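Local coordinates for protein angel homolog 2 (Homo sapiens, PDB 6RW0), which hydrolyses 2',3'-cyclic phosphates as a CCR4-family member of the DNase I-like fold and probably binds the 3' untranslated regions of mRNA, at residues H70-C75 / S415-P420; H125-M130 / L151-V156; V174-P179 / S218-Q223; T353-R358 / D402-N407. All coordinates share one frame; numbering follows the deposited sequence. Where two conformers were deposited one is given.

Interaction 1. Residues H70-C75 / S415-P420; sequences HLYRHC and SSDHLP
Two loops approach each other where Tyr72 and Asp417 lie 8.7 Å apart between CA atoms, Tyr72 opening a type I beta turn that closes with Cys75 N bonded to Tyr72 O. The long phenol ring spans the gap, and its OH donates a short hydrogen bond of 2.7 Å to Asp417 OD2. The acceptor is approached from above the carboxylate plane, 56° out of it, while OD2 itself lies at the edge of the tyrosine ring, in its plane. Asp417 has CG between its backbone N and carbonyl carbon (chi1 61°), which swings the carboxylate toward the ring, and its CB rests 3.8 Å from Tyr72 CE1. Leu71 CB sits over the centre of one ring face. A phenylalanine in place of Tyr72 would probably keep this packing but leave Asp417 OD2 without its hydroxyl donor and the carboxylate freer to turn. On the flanking residues, Ser416 OG accepts from His418 N at 3.0 Å in an ST turn, and His418 ND1 is hydrogen-bonded to Asp364. With the Asp417 side chain about 4 Å from a bound magnesium ion, the tyrosine braces an aspartate beside the metal site, within the Ser-Asp-His segment characteristic of the endonuclease/exonuclease/phosphatase fold.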
loop_
_atom_site.group_PDB
_atom_site.type_symbol
_atom_site.label_atom_id
_atom_site.label_comp_id
_atom_site.label_asym_id
_atom_site.label_seq_id
_atom_site.Cartn_x
_atom_site.Cartn_y
_atom_site.Cartn_z
ATOM N N HIS A 70 17.659 -4.837 -15.110
ATOM C CA HIS A 70 18.867 -4.460 -14.384
ATOM C C HIS A 70 18.697 -4.545 -12.869
ATOM O O HIS A 70 19.699 -4.674 -12.157
ATOM C CB HIS A 70 19.289 -3.042 -14.793
ATOM C CG HIS A 70 18.267 -2.003 -14.463
ATOM N ND1 HIS A 70 17.048 -1.928 -15.107
ATOM C CD2 HIS A 70 18.261 -1.020 -13.531
ATOM C CE1 HIS A 70 16.341 -0.941 -14.586
ATOM N NE2 HIS A 70 17.058 -0.367 -13.636
ATOM N N LEU A 71 17.466 -4.472 -12.359
ATOM C CA LEU A 71 17.217 -4.585 -10.928
ATOM C C LEU A 71 17.314 -6.021 -10.443
ATOM O O LEU A 71 17.414 -6.241 -9.229
ATOM C CB LEU A 71 15.810 -4.086 -10.600
ATOM C CG LEU A 71 15.540 -2.629 -10.953
ATOM C CD1 LEU A 71 14.097 -2.260 -10.639
ATOM C CD2 LEU A 71 16.490 -1.680 -10.244
ATOM N N TYR A 72 17.276 -6.991 -11.365
ATOM C CA TYR A 72 17.153 -8.415 -11.039
ATOM C C TYR A 72 18.348 -9.222 -11.522
ATOM O O TYR A 72 18.261 -10.454 -11.624
ATOM C CB TYR A 72 15.821 -8.973 -11.561
ATOM C CG TYR A 72 14.691 -8.086 -11.115
ATOM C CD1 TYR A 72 14.360 -7.979 -9.761
ATOM C CD2 TYR A 72 14.011 -7.283 -12.015
ATOM C CE1 TYR A 72 13.367 -7.129 -9.333
ATOM C CE2 TYR A 72 13.022 -6.437 -11.602
ATOM C CZ TYR A 72 12.696 -6.352 -10.263
ATOM O OH TYR A 72 11.709 -5.480 -9.883
ATOM N N ARG A 73 19.410 -8.483 -11.743
ATOM C CA ARG A 73 20.690 -9.208 -12.228
ATOM C C ARG A 73 21.223 -10.279 -11.236
ATOM O O ARG A 73 21.871 -11.329 -11.561
ATOM C CB ARG A 73 21.820 -8.185 -12.372
ATOM C CG ARG A 73 21.849 -7.363 -13.635
ATOM C CD ARG A 73 23.038 -6.368 -13.598
ATOM N NE ARG A 73 23.141 -5.684 -12.306
ATOM C CZ ARG A 73 24.244 -5.605 -11.560
ATOM N NH1 ARG A 73 25.386 -6.145 -11.971
ATOM N NH2 ARG A 73 24.201 -4.968 -10.396
ATOM N N HIS A 74 20.870 -10.073 -9.955
ATOM C CA HIS A 74 21.339 -10.970 -8.910
ATOM C C HIS A 74 20.586 -12.290 -8.877
ATOM O O HIS A 74 21.033 -13.214 -8.191
ATOM C CB HIS A 74 21.187 -10.267 -7.559
ATOM C CG HIS A 74 19.775 -9.876 -7.244
ATOM N ND1 HIS A 74 19.156 -8.784 -7.812
ATOM C CD2 HIS A 74 18.859 -10.443 -6.424
ATOM C CE1 HIS A 74 17.921 -8.692 -7.353
ATOM N NE2 HIS A 74 17.716 -9.688 -6.508
ATOM N N CYS A 75 19.477 -12.402 -9.599
ATOM C CA CYS A 75 18.604 -13.566 -9.525
ATOM C C CYS A 75 19.039 -14.644 -10.504
ATOM O O CYS A 75 19.448 -14.351 -11.629
ATOM C CB CYS A 75 17.191 -13.135 -9.908
ATOM S SG CYS A 75 16.574 -11.749 -8.987
ATOM N N SER A 415 8.868 -15.169 -4.501
ATOM C CA SER A 415 8.786 -14.891 -5.932
ATOM C C SER A 415 8.346 -13.470 -6.267
ATOM O O SER A 415 7.981 -13.196 -7.416
ATOM C CB SER A 415 7.922 -15.931 -6.648
ATOM O OG SER A 415 8.655 -17.141 -6.798
ATOM N N SER A 416 8.437 -12.547 -5.318
ATOM C CA SER A 416 8.340 -11.126 -5.598
ATOM C C SER A 416 9.591 -10.425 -5.074
ATOM O O SER A 416 10.334 -10.982 -4.257
ATOM C CB SER A 416 7.091 -10.532 -4.941
ATOM O OG SER A 416 7.104 -9.135 -5.095
ATOM N N ASP A 417 9.841 -9.207 -5.565
ATOM C CA ASP A 417 10.871 -8.357 -4.971
ATOM C C ASP A 417 10.377 -7.645 -3.716
ATOM O O ASP A 417 11.148 -6.896 -3.103
ATOM C CB ASP A 417 11.531 -7.395 -5.976
ATOM C CG ASP A 417 10.576 -6.423 -6.616
ATOM O OD1 ASP A 417 9.354 -6.613 -6.523
ATOM O OD2 ASP A 417 11.078 -5.454 -7.235
ATOM N N HIS A 418 9.138 -7.887 -3.303
ATOM C CA HIS A 418 8.640 -7.440 -2.015
ATOM C C HIS A 418 8.273 -8.637 -1.153
ATOM O O HIS A 418 8.057 -9.750 -1.647
ATOM C CB HIS A 418 7.371 -6.582 -2.146
ATOM C CG HIS A 418 7.579 -5.306 -2.882
ATOM N ND1 HIS A 418 7.409 -4.068 -2.299
ATOM C CD2 HIS A 418 7.963 -5.069 -4.158
ATOM C CE1 HIS A 418 7.672 -3.126 -3.186
ATOM N NE2 HIS A 418 8.016 -3.708 -4.323
ATOM N N LEU A 419 8.199 -8.393 0.188
ATOM C CA LEU A 419 7.630 -9.369 1.096
ATOM C C LEU A 419 6.166 -9.054 1.369
ATOM O O LEU A 419 5.776 -7.881 1.406
ATOM C CB LEU A 419 8.352 -9.307 2.440
ATOM C CG LEU A 419 9.827 -9.686 2.426
ATOM C CD1 LEU A 419 10.453 -9.432 3.799
ATOM C CD2 LEU A 419 10.009 -11.127 2.038
ATOM N N PRO A 420 5.326 -10.069 1.584
ATOM C CA PRO A 420 3.942 -9.794 1.993
ATOM C C PRO A 420 3.871 -9.364 3.450
ATOM O O PRO A 420 4.574 -9.902 4.309
ATOM C CB PRO A 420 3.229 -11.134 1.773
ATOM C CG PRO A 420 4.317 -12.158 1.923
ATOM C CD PRO A 420 5.576 -11.514 1.391
#

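Interaction 2. Residues H125-M130 / L151-V156; sequences HCEYKM and LSVNPV
Face-to-face packing of the two sheets of a DNase I-like beta sandwich brings Glu127 and Lys129 onto Val153 and Pro155. The strand segments run nearly parallel, 17° apart, with axes 8.1 Å from each other, a spacing too wide for backbone pairing, and side chains bridge it. Glu127 lays its carboxylate end on the valine: CD is 3.9 Å from Val153 CG2, and OE1 stands near the other methyl, CG1. The glutamate chain bends at chi2 (-71°), which turns the carboxylate back along its own strand to His125, whose NE2 donates to OE2 at 2.9 Å. That bond lies near the imidazole plane and meets the anti side of the carboxylate, 32° out of its plane, fixing the acid while the flat carboxylate rests on the valine methyls. Lys129 crosses Pro155 at about a right angle, its CD 3.8 Å from Pro155 CB. Its ammonium group passes beyond the proline to a salt bridge with Glu157, so the aliphatic stem packs and the charge is met farther along strand 148-157. Strand 124-130 is an outermost strand of its sheet, bonded to strand 137-144 and backed by helix 108-121; strand 148-157 pairs with strand 171-179 in the other sheet, where Asn154 and Val156 touch helix 203-220.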
loop_
_atom_site.group_PDB
_atom_site.type_symbol
_atom_site.label_atom_id
_atom_site.label_comp_id
_atom_site.label_asym_id
_atom_site.label_seq_id
_atom_site.Cartn_x
_atom_site.Cartn_y
_atom_site.Cartn_z
ATOM N N HIS A 125 -13.802 -12.980 -3.334
ATOM C CA HIS A 125 -14.407 -12.086 -4.331
ATOM C C HIS A 125 -13.305 -11.070 -4.656
ATOM O O HIS A 125 -12.798 -10.518 -3.739
ATOM C CB HIS A 125 -15.616 -11.385 -3.767
ATOM C CG HIS A 125 -16.129 -10.430 -4.765
ATOM N ND1 HIS A 125 -16.763 -10.852 -5.870
ATOM C CD2 HIS A 125 -15.959 -9.118 -4.915
ATOM C CE1 HIS A 125 -17.035 -9.840 -6.625
ATOM N NE2 HIS A 125 -16.597 -8.802 -6.039
ATOM N N CYS A 126 -13.010 -10.808 -5.915
ATOM C CA CYS A 126 -11.895 -9.959 -6.324
ATOM C C CYS A 126 -12.380 -8.722 -7.069
ATOM O O CYS A 126 -13.223 -8.819 -7.965
ATOM C CB CYS A 126 -10.967 -10.731 -7.267
ATOM S SG CYS A 126 -10.257 -12.219 -6.536
ATOM N N GLU A 127 -11.804 -7.567 -6.721
ATOM C CA GLU A 127 -12.057 -6.312 -7.426
ATOM C C GLU A 127 -10.737 -5.687 -7.850
ATOM O O GLU A 127 -9.805 -5.583 -7.043
ATOM C CB GLU A 127 -12.837 -5.327 -6.545
ATOM C CG GLU A 127 -14.273 -5.746 -6.249
ATOM C CD GLU A 127 -15.208 -5.651 -7.452
ATOM O OE1 GLU A 127 -14.846 -5.019 -8.477
ATOM O OE2 GLU A 127 -16.321 -6.215 -7.361
ATOM N N TYR A 128 -10.663 -5.238 -9.100
ATOM C CA TYR A 128 -9.425 -4.761 -9.694
ATOM C C TYR A 128 -9.558 -3.324 -10.157
ATOM O O TYR A 128 -10.622 -2.884 -10.598
ATOM C CB TYR A 128 -9.114 -5.611 -10.925
ATOM C CG TYR A 128 -7.822 -5.397 -11.682
ATOM C CD1 TYR A 128 -6.589 -5.444 -11.048
ATOM C CD2 TYR A 128 -7.837 -5.252 -13.060
ATOM C CE1 TYR A 128 -5.418 -5.307 -11.767
ATOM C CE2 TYR A 128 -6.673 -5.119 -13.788
ATOM C CZ TYR A 128 -5.465 -5.144 -13.141
ATOM O OH TYR A 128 -4.318 -5.030 -13.889
ATOM N N LYS A 129 -8.445 -2.607 -10.094
ATOM C CA LYS A 129 -8.331 -1.301 -10.730
ATOM C C LYS A 129 -6.958 -1.206 -11.378
ATOM O O LYS A 129 -5.940 -1.125 -10.683
ATOM C CB LYS A 129 -8.546 -0.167 -9.733
ATOM C CG LYS A 129 -8.396 1.222 -10.337
ATOM C CD LYS A 129 -9.381 1.454 -11.488
ATOM C CE LYS A 129 -9.229 2.836 -12.064
ATOM N NZ LYS A 129 -10.071 3.031 -13.269
ATOM N N MET A 130 -6.935 -1.183 -12.700
ATOM C CA MET A 130 -5.699 -1.101 -13.463
ATOM C C MET A 130 -5.232 0.345 -13.552
ATOM O O MET A 130 -6.042 1.273 -13.619
ATOM C CB MET A 130 -5.960 -1.606 -14.884
ATOM C CG MET A 130 -4.721 -1.867 -15.706
ATOM S SD MET A 130 -5.205 -2.554 -17.312
ATOM C CE MET A 130 -6.276 -1.286 -17.970
ATOM N N LEU A 151 -20.379 -3.663 -0.007
ATOM C CA LEU A 151 -21.312 -2.546 -0.052
ATOM C C LEU A 151 -21.026 -1.593 -1.209
ATOM O O LEU A 151 -21.964 -1.093 -1.841
ATOM C CB LEU A 151 -21.286 -1.773 1.268
ATOM C CG LEU A 151 -21.655 -2.606 2.498
ATOM C CD1 LEU A 151 -21.631 -1.742 3.744
ATOM C CD2 LEU A 151 -23.016 -3.237 2.316
ATOM N N SER A 152 -19.756 -1.306 -1.486
ATOM C CA SER A 152 -19.431 -0.416 -2.590
ATOM C C SER A 152 -17.993 -0.616 -3.040
ATOM O O SER A 152 -17.124 -1.031 -2.267
ATOM C CB SER A 152 -19.659 1.055 -2.223
ATOM O OG SER A 152 -18.803 1.465 -1.181
ATOM N N VAL A 153 -17.772 -0.297 -4.314
ATOM C CA VAL A 153 -16.466 -0.343 -4.959
ATOM C C VAL A 153 -16.166 1.058 -5.464
ATOM O O VAL A 153 -16.959 1.634 -6.219
ATOM C CB VAL A 153 -16.464 -1.350 -6.123
ATOM C CG1 VAL A 153 -15.066 -1.415 -6.751
ATOM C CG2 VAL A 153 -16.940 -2.711 -5.653
ATOM N N ASN A 154 -15.011 1.595 -5.076
ATOM C CA ASN A 154 -14.704 3.012 -5.257
ATOM C C ASN A 154 -13.297 3.151 -5.809
ATOM O O ASN A 154 -12.327 3.307 -5.052
ATOM C CB ASN A 154 -14.897 3.741 -3.934
ATOM C CG ASN A 154 -16.256 3.438 -3.315
ATOM O OD1 ASN A 154 -17.242 4.076 -3.649
ATOM N ND2 ASN A 154 -16.310 2.444 -2.438
ATOM N N PRO A 155 -13.145 3.093 -7.127
ATOM C CA PRO A 155 -11.819 3.266 -7.726
ATOM C C PRO A 155 -11.366 4.712 -7.647
ATOM O O PRO A 155 -12.170 5.643 -7.612
ATOM C CB PRO A 155 -12.038 2.843 -9.184
ATOM C CG PRO A 155 -13.498 3.235 -9.470
ATOM C CD PRO A 155 -14.202 2.910 -8.149
ATOM N N VAL A 156 -10.046 4.902 -7.680
ATOM C CA VAL A 156 -9.437 6.225 -7.697
ATOM C C VAL A 156 -8.408 6.247 -8.820
ATOM O O VAL A 156 -7.503 5.398 -8.852
ATOM C CB VAL A 156 -8.755 6.547 -6.358
ATOM C CG1 VAL A 156 -8.285 7.979 -6.330
ATOM C CG2 VAL A 156 -9.689 6.277 -5.181
#

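Interaction 3. Residues V174-P179 / S218-Q223; sequences VLLLQP and SSVAHQ. With K (potassium ion), chain C.
Val220 of helix 203-220 sets its CG1 methyl against two residues of strand 171-179. That methyl lies 3.9 Å from Leu176 CB and 4.0 Å from Val174 CG1, so one branch of the valine makes both contacts. Val174 and Leu176 are two residues apart and point to the same side of the strand, offering two apolar side chains to the helix; the Val174 and Val220 side chains lie alongside, running antiparallel. Leu176 holds CG anti to its backbone N (chi1 -169°), which carries both of its methyls past Val220 CG1 to the backbone carbonyl, where CD1 is 4.0 Å from Val220 O.

The next shell fixes these partners from the sheet. The other methyl, Val220 CG2, packs on Asn154, whose amide in turn donates to Val174 O, tying strand 148-157 to both halves of the contact. Leu176 forms backbone bonds with Leu151 and Ser152 at a classic beta bulge, and Val174 also touches Cys190 and Ala192 of the next strand.

Just before Val220 in the chain, Ser219 turns to a potassium ion, which it binds through its carbonyl O at 2.7 Å and more loosely through OG at 3.0 Å. A water at 2.7 Å joins the ion to His222, whose ND1 lies 2.8 Å from it. This part of the chain is therefore two-sided: mainly apolar carbons meet the strand, with no hydrogen bond across the two segments, consistent with packing that relies on shape and burial, while the oxygens of Ser219, next to Val220, bind the cation.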
loop_
_atom_site.group_PDB
_atom_site.type_symbol
_atom_site.label_atom_id
_atom_site.label_comp_id
_atom_site.label_asym_id
_atom_site.label_seq_id
_atom_site.Cartn_x
_atom_site.Cartn_y
_atom_site.Cartn_z
ATOM N N VAL A 174 -10.845 1.592 -3.145
ATOM C CA VAL A 174 -11.429 1.611 -1.806
ATOM C C VAL A 174 -12.698 0.777 -1.846
ATOM O O VAL A 174 -13.593 1.043 -2.659
ATOM C CB VAL A 174 -11.737 3.042 -1.330
ATOM C CG1 VAL A 174 -12.305 3.017 0.076
ATOM C CG2 VAL A 174 -10.474 3.911 -1.406
ATOM N N LEU A 175 -12.780 -0.239 -0.995
ATOM C CA LEU A 175 -13.999 -1.020 -0.861
ATOM C C LEU A 175 -14.634 -0.716 0.485
ATOM O O LEU A 175 -13.942 -0.458 1.473
ATOM C CB LEU A 175 -13.742 -2.530 -0.937
ATOM C CG LEU A 175 -13.044 -3.107 -2.167
ATOM C CD1 LEU A 175 -13.168 -4.638 -2.186
ATOM C CD2 LEU A 175 -13.531 -2.526 -3.472
ATOM N N LEU A 176 -15.956 -0.764 0.527
ATOM C CA LEU A 176 -16.684 -0.739 1.783
ATOM C C LEU A 176 -17.306 -2.118 1.954
ATOM O O LEU A 176 -18.043 -2.575 1.074
ATOM C CB LEU A 176 -17.739 0.357 1.786
ATOM C CG LEU A 176 -18.326 0.594 3.177
ATOM C CD1 LEU A 176 -17.326 1.168 4.181
ATOM C CD2 LEU A 176 -19.531 1.517 3.061
ATOM N N LEU A 177 -16.942 -2.782 3.043
ATOM C CA LEU A 177 -17.320 -4.186 3.304
ATOM C C LEU A 177 -18.185 -4.296 4.557
ATOM O O LEU A 177 -17.931 -3.592 5.478
ATOM C CB LEU A 177 -16.059 -5.028 3.509
ATOM C CG LEU A 177 -15.041 -5.030 2.378
ATOM C CD1 LEU A 177 -13.867 -5.907 2.749
ATOM C CD2 LEU A 177 -15.652 -5.510 1.079
ATOM N N GLN A 178 -19.168 -5.184 4.552
ATOM C CA GLN A 178 -20.021 -5.423 5.726
ATOM C C GLN A 178 -19.599 -6.765 6.330
ATOM O O GLN A 178 -19.757 -7.764 5.661
ATOM C CB GLN A 178 -21.492 -5.445 5.340
ATOM C CG GLN A 178 -22.399 -5.623 6.544
ATOM C CD GLN A 178 -22.238 -4.505 7.535
ATOM O OE1 GLN A 178 -22.166 -3.352 7.174
ATOM N NE2 GLN A 178 -22.132 -4.844 8.800
ATOM N N PRO A 179 -19.072 -6.812 7.563
ATOM C CA PRO A 179 -18.749 -8.080 8.192
ATOM C C PRO A 179 -19.993 -8.979 8.265
ATOM O O PRO A 179 -21.015 -8.482 8.567
ATOM C CB PRO A 179 -18.271 -7.677 9.587
ATOM C CG PRO A 179 -17.733 -6.299 9.385
ATOM C CD PRO A 179 -18.678 -5.679 8.383
ATOM N N SER A 218 -12.254 9.380 3.060
ATOM C CA SER A 218 -13.093 10.230 3.895
ATOM C C SER A 218 -14.547 10.197 3.451
ATOM O O SER A 218 -15.454 10.291 4.288
ATOM C CB SER A 218 -12.582 11.661 3.862
ATOM O OG SER A 218 -13.508 12.508 4.501
ATOM N N SER A 219 -14.797 10.065 2.156
ATOM C CA SER A 219 -16.173 10.004 1.691
ATOM C C SER A 219 -16.782 8.625 1.917
ATOM O O SER A 219 -17.943 8.516 2.340
ATOM C CB SER A 219 -16.224 10.385 0.219
ATOM O OG SER A 219 -17.569 10.499 -0.186
ATOM N N VAL A 220 -16.025 7.566 1.635
ATOM C CA VAL A 220 -16.573 6.215 1.712
ATOM C C VAL A 220 -16.775 5.777 3.157
ATOM O O VAL A 220 -17.769 5.115 3.476
ATOM C CB VAL A 220 -15.653 5.254 0.942
ATOM C CG1 VAL A 220 -16.090 3.810 1.146
ATOM C CG2 VAL A 220 -15.619 5.610 -0.529
ATOM N N ALA A 221 -15.828 6.108 4.048
ATOM C CA ALA A 221 -15.873 5.653 5.439
ATOM C C ALA A 221 -16.775 6.505 6.326
ATOM O O ALA A 221 -17.023 6.136 7.480
ATOM C CB ALA A 221 -14.466 5.628 6.046
ATOM N N HIS A 222 -17.278 7.621 5.826
ATOM C CA HIS A 222 -18.172 8.457 6.611
ATOM C C HIS A 222 -19.450 7.711 6.975
ATOM O O HIS A 222 -20.072 7.056 6.133
ATOM C CB HIS A 222 -18.487 9.704 5.782
ATOM C CG HIS A 222 -19.504 10.616 6.393
ATOM N ND1 HIS A 222 -20.788 10.714 5.913
ATOM C CD2 HIS A 222 -19.410 11.499 7.414
ATOM C CE1 HIS A 222 -21.457 11.602 6.630
ATOM N NE2 HIS A 222 -20.641 12.096 7.544
ATOM N N GLN A 223 -19.843 7.838 8.242
ATOM C CA GLN A 223 -21.022 7.195 8.797
ATOM C C GLN A 223 -22.088 8.228 9.137
ATOM O O GLN A 223 -21.808 9.419 9.287
ATOM C CB GLN A 223 -20.675 6.444 10.085
ATOM C CG GLN A 223 -19.732 5.271 9.882
ATOM C CD GLN A 223 -19.357 4.605 11.189
ATOM O OE1 GLN A 223 -19.024 5.265 12.175
ATOM N NE2 GLN A 223 -19.426 3.289 11.207
HETATM K K K C . -19.751 10.429 1.824
HETATM O O HOH W 1 -21.725 9.619 3.494
#

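Interaction 4. Residues T353-R358 / D402-N407; sequences TTCHSR and DLWTVN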
loop_
_atom_site.group_PDB
_atom_site.type_symbol
_atom_site.label_atom_id
_atom_site.label_comp_id
_atom_site.label_asym_id
_atom_site.label_seq_id
_atom_site.Cartn_x
_atom_site.Cartn_y
_atom_site.Cartn_z
ATOM N N THR A 353 10.848 -4.230 3.354
ATOM C CA THR A 353 9.753 -4.896 2.651
ATOM C C THR A 353 10.067 -5.153 1.182
ATOM O O THR A 353 9.253 -5.781 0.494
ATOM C CB THR A 353 8.432 -4.109 2.772
ATOM O OG1 THR A 353 8.498 -2.865 2.057
ATOM C CG2 THR A 353 8.090 -3.847 4.223
ATOM N N THR A 354 11.211 -4.686 0.678
ATOM C CA THR A 354 11.630 -4.891 -0.709
ATOM C C THR A 354 13.145 -4.994 -0.724
ATOM O O THR A 354 13.815 -4.389 0.114
ATOM C CB THR A 354 11.099 -3.751 -1.593
ATOM O OG1 THR A 354 11.332 -4.052 -2.974
ATOM C CG2 THR A 354 11.770 -2.425 -1.280
ATOM N N CYS A 355 13.693 -5.791 -1.652
ATOM C CA CYS A 355 15.149 -6.003 -1.671
ATOM C C CYS A 355 15.612 -6.493 -3.045
ATOM O O CYS A 355 15.690 -7.701 -3.286
ATOM C CB CYS A 355 15.613 -6.977 -0.604
ATOM S SG CYS A 355 17.437 -7.216 -0.521
ATOM N N HIS A 356 16.003 -5.556 -3.903
ATOM C CA HIS A 356 16.575 -5.922 -5.193
ATOM C C HIS A 356 17.949 -5.289 -5.369
ATOM O O HIS A 356 18.533 -4.805 -4.394
ATOM C CB HIS A 356 15.611 -5.628 -6.349
ATOM C CG HIS A 356 15.190 -4.198 -6.472
ATOM N ND1 HIS A 356 16.085 -3.153 -6.505
ATOM C CD2 HIS A 356 13.961 -3.648 -6.625
ATOM C CE1 HIS A 356 15.426 -2.015 -6.655
ATOM N NE2 HIS A 356 14.136 -2.290 -6.730
ATOM N N SER A 357 18.490 -5.299 -6.576
ATOM C CA SER A 357 19.887 -4.880 -6.833
ATOM C C SER A 357 20.119 -3.422 -6.431
ATOM O O SER A 357 21.241 -3.105 -6.145
ATOM C CB SER A 357 20.279 -5.118 -8.265
ATOM O OG SER A 357 20.530 -6.493 -8.509
ATOM N N ARG A 358 19.113 -2.553 -6.474
ATOM C CA ARG A 358 19.351 -1.124 -6.182
ATOM C C ARG A 358 18.632 -0.623 -4.929
ATOM O O ARG A 358 18.817 0.534 -4.618
ATOM C CB ARG A 358 18.945 -0.311 -7.413
ATOM C CG ARG A 358 19.800 -0.614 -8.633
ATOM C CD ARG A 358 19.545 0.314 -9.808
ATOM N NE ARG A 358 19.888 1.694 -9.523
ATOM C CZ ARG A 358 21.077 2.231 -9.741
ATOM N NH1 ARG A 358 22.069 1.499 -10.211
ATOM N NH2 ARG A 358 21.268 3.506 -9.476
ATOM N N ASP A 402 19.269 -10.246 6.154
ATOM C CA ASP A 402 18.540 -11.530 6.076
ATOM C C ASP A 402 18.228 -11.823 4.610
ATOM O O ASP A 402 18.389 -12.910 4.187
ATOM C CB ASP A 402 17.181 -11.467 6.777
ATOM C CG ASP A 402 17.201 -11.471 8.289
ATOM O OD1 ASP A 402 18.169 -11.973 8.844
ATOM O OD2 ASP A 402 16.253 -10.926 8.882
ATOM N N LEU A 403 17.744 -10.836 3.879
ATOM C CA LEU A 403 17.351 -11.042 2.470
ATOM C C LEU A 403 18.569 -11.303 1.582
ATOM O O LEU A 403 18.443 -12.075 0.673
ATOM C CB LEU A 403 16.473 -9.878 2.019
ATOM C CG LEU A 403 15.067 -9.931 2.603
ATOM C CD1 LEU A 403 14.288 -8.701 2.205
ATOM C CD2 LEU A 403 14.341 -11.184 2.164
ATOM N N TRP A 404 19.692 -10.642 1.821
ATOM C CA TRP A 404 20.865 -10.982 1.007
ATOM C C TRP A 404 21.437 -12.352 1.366
ATOM O O TRP A 404 22.098 -12.971 0.525
ATOM C CB TRP A 404 21.927 -9.869 1.018
ATOM C CG TRP A 404 21.485 -8.744 0.121
ATOM C CD1 TRP A 404 21.161 -7.466 0.489
ATOM C CD2 TRP A 404 21.249 -8.825 -1.290
ATOM N NE1 TRP A 404 20.752 -6.746 -0.610
ATOM C CE2 TRP A 404 20.799 -7.556 -1.714
ATOM C CE3 TRP A 404 21.392 -9.842 -2.242
ATOM C CZ2 TRP A 404 20.488 -7.280 -3.044
ATOM C CZ3 TRP A 404 21.073 -9.563 -3.569
ATOM C CH2 TRP A 404 20.625 -8.292 -3.951
ATOM N N THR A 405 21.178 -12.852 2.579
ATOM C CA THR A 405 21.592 -14.213 2.915
ATOM C C THR A 405 20.901 -15.227 2.015
ATOM O O THR A 405 21.476 -16.283 1.717
ATOM C CB THR A 405 21.285 -14.513 4.381
ATOM O OG1 THR A 405 22.070 -13.648 5.207
ATOM C CG2 THR A 405 21.633 -15.959 4.729
ATOM N N VAL A 406 19.677 -14.924 1.573
ATOM C CA VAL A 406 18.960 -15.753 0.605
ATOM C C VAL A 406 19.127 -15.229 -0.818
ATOM O O VAL A 406 18.344 -15.563 -1.719
ATOM C CB VAL A 406 17.476 -15.941 1.000
ATOM C CG1 VAL A 406 17.399 -16.623 2.348
ATOM C CG2 VAL A 406 16.689 -14.638 1.042
ATOM N N ASN A 407 20.169 -14.426 -1.026
ATOM C CA ASN A 407 20.575 -13.921 -2.344
ATOM C C ASN A 407 19.547 -12.976 -2.963
ATOM O O ASN A 407 19.463 -12.857 -4.191
ATOM C CB ASN A 407 21.001 -15.039 -3.304
ATOM C CG ASN A 407 22.235 -15.769 -2.812
ATOM O OD1 ASN A 407 22.906 -15.309 -1.889
ATOM N ND2 ASN A 407 22.547 -16.901 -3.421
HETATM O O HOH W 2 19.795 -3.807 -2.134
#
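Cys355 reaches the indole of Trp404 and places its sulfur over one face of the ring. SG stands 3.7 Å from the centroid of the five-membered ring and 28° off its normal, displaced toward the rim, so that NE1 is its closest indole atom at 3.3 Å. The cysteine has SG anti to the backbone N (chi1 -177°), which aims the sulfur at the indole and leaves CB for Leu403: CD1 of that leucine comes within 3.6 Å of Cys355 CB. Leucine and tryptophan, consecutive on helix 400-405, thus hold the cysteine between an aliphatic branch and an aromatic face. The indole edge meets the strand differently. Trp404 CZ2 lies 3.4 Å from His356 O, which is near the ring plane, and a water donates to that carbonyl at 2.8 Å while accepting a weak bond from NE1. Replacing Trp404 by a leucine would probably take away the face beneath the sulfur and leave the water without its indole donor. His74 packs edge-to-face with the same indole, and Asn407, at positive phi, is the C' residue of the Schellman motif that ends the helix. Helix 400-405 is packed by this sulfur-aromatic contact on the short, weakly bonded strand 354-356, which pairs with strand 359-369 at the magnesium-bearing end of the DNase I-like fold, the His356 side chain lying about 6 Å from the ion.

Interactions 1 and 4 adjoin at the magnesium end of the fold, their centres 7 Å apart, and are stitched together by His74 with Ser357 and Leu419 with Thr353. Interaction 1 is wholly buried and rests on a single polar bond; interaction 4, partly buried, is governed by sulfur, aromatic and apolar contacts. Beyond the chain's centre from interaction 4, interactions 2 and 3 share neighbouring strands 148-157 and 171-179, and Asn154 touches Val220 between them. Interaction 2 is a surface contact joining the two sheets through a glutamate carboxylate and a lysine stem laid on apolar side chains, whereas interaction 3 sets a helix on one sheet with apolar side chains. Interactions 2, 3 and 4 all lie within the sequence span closed by interaction 1.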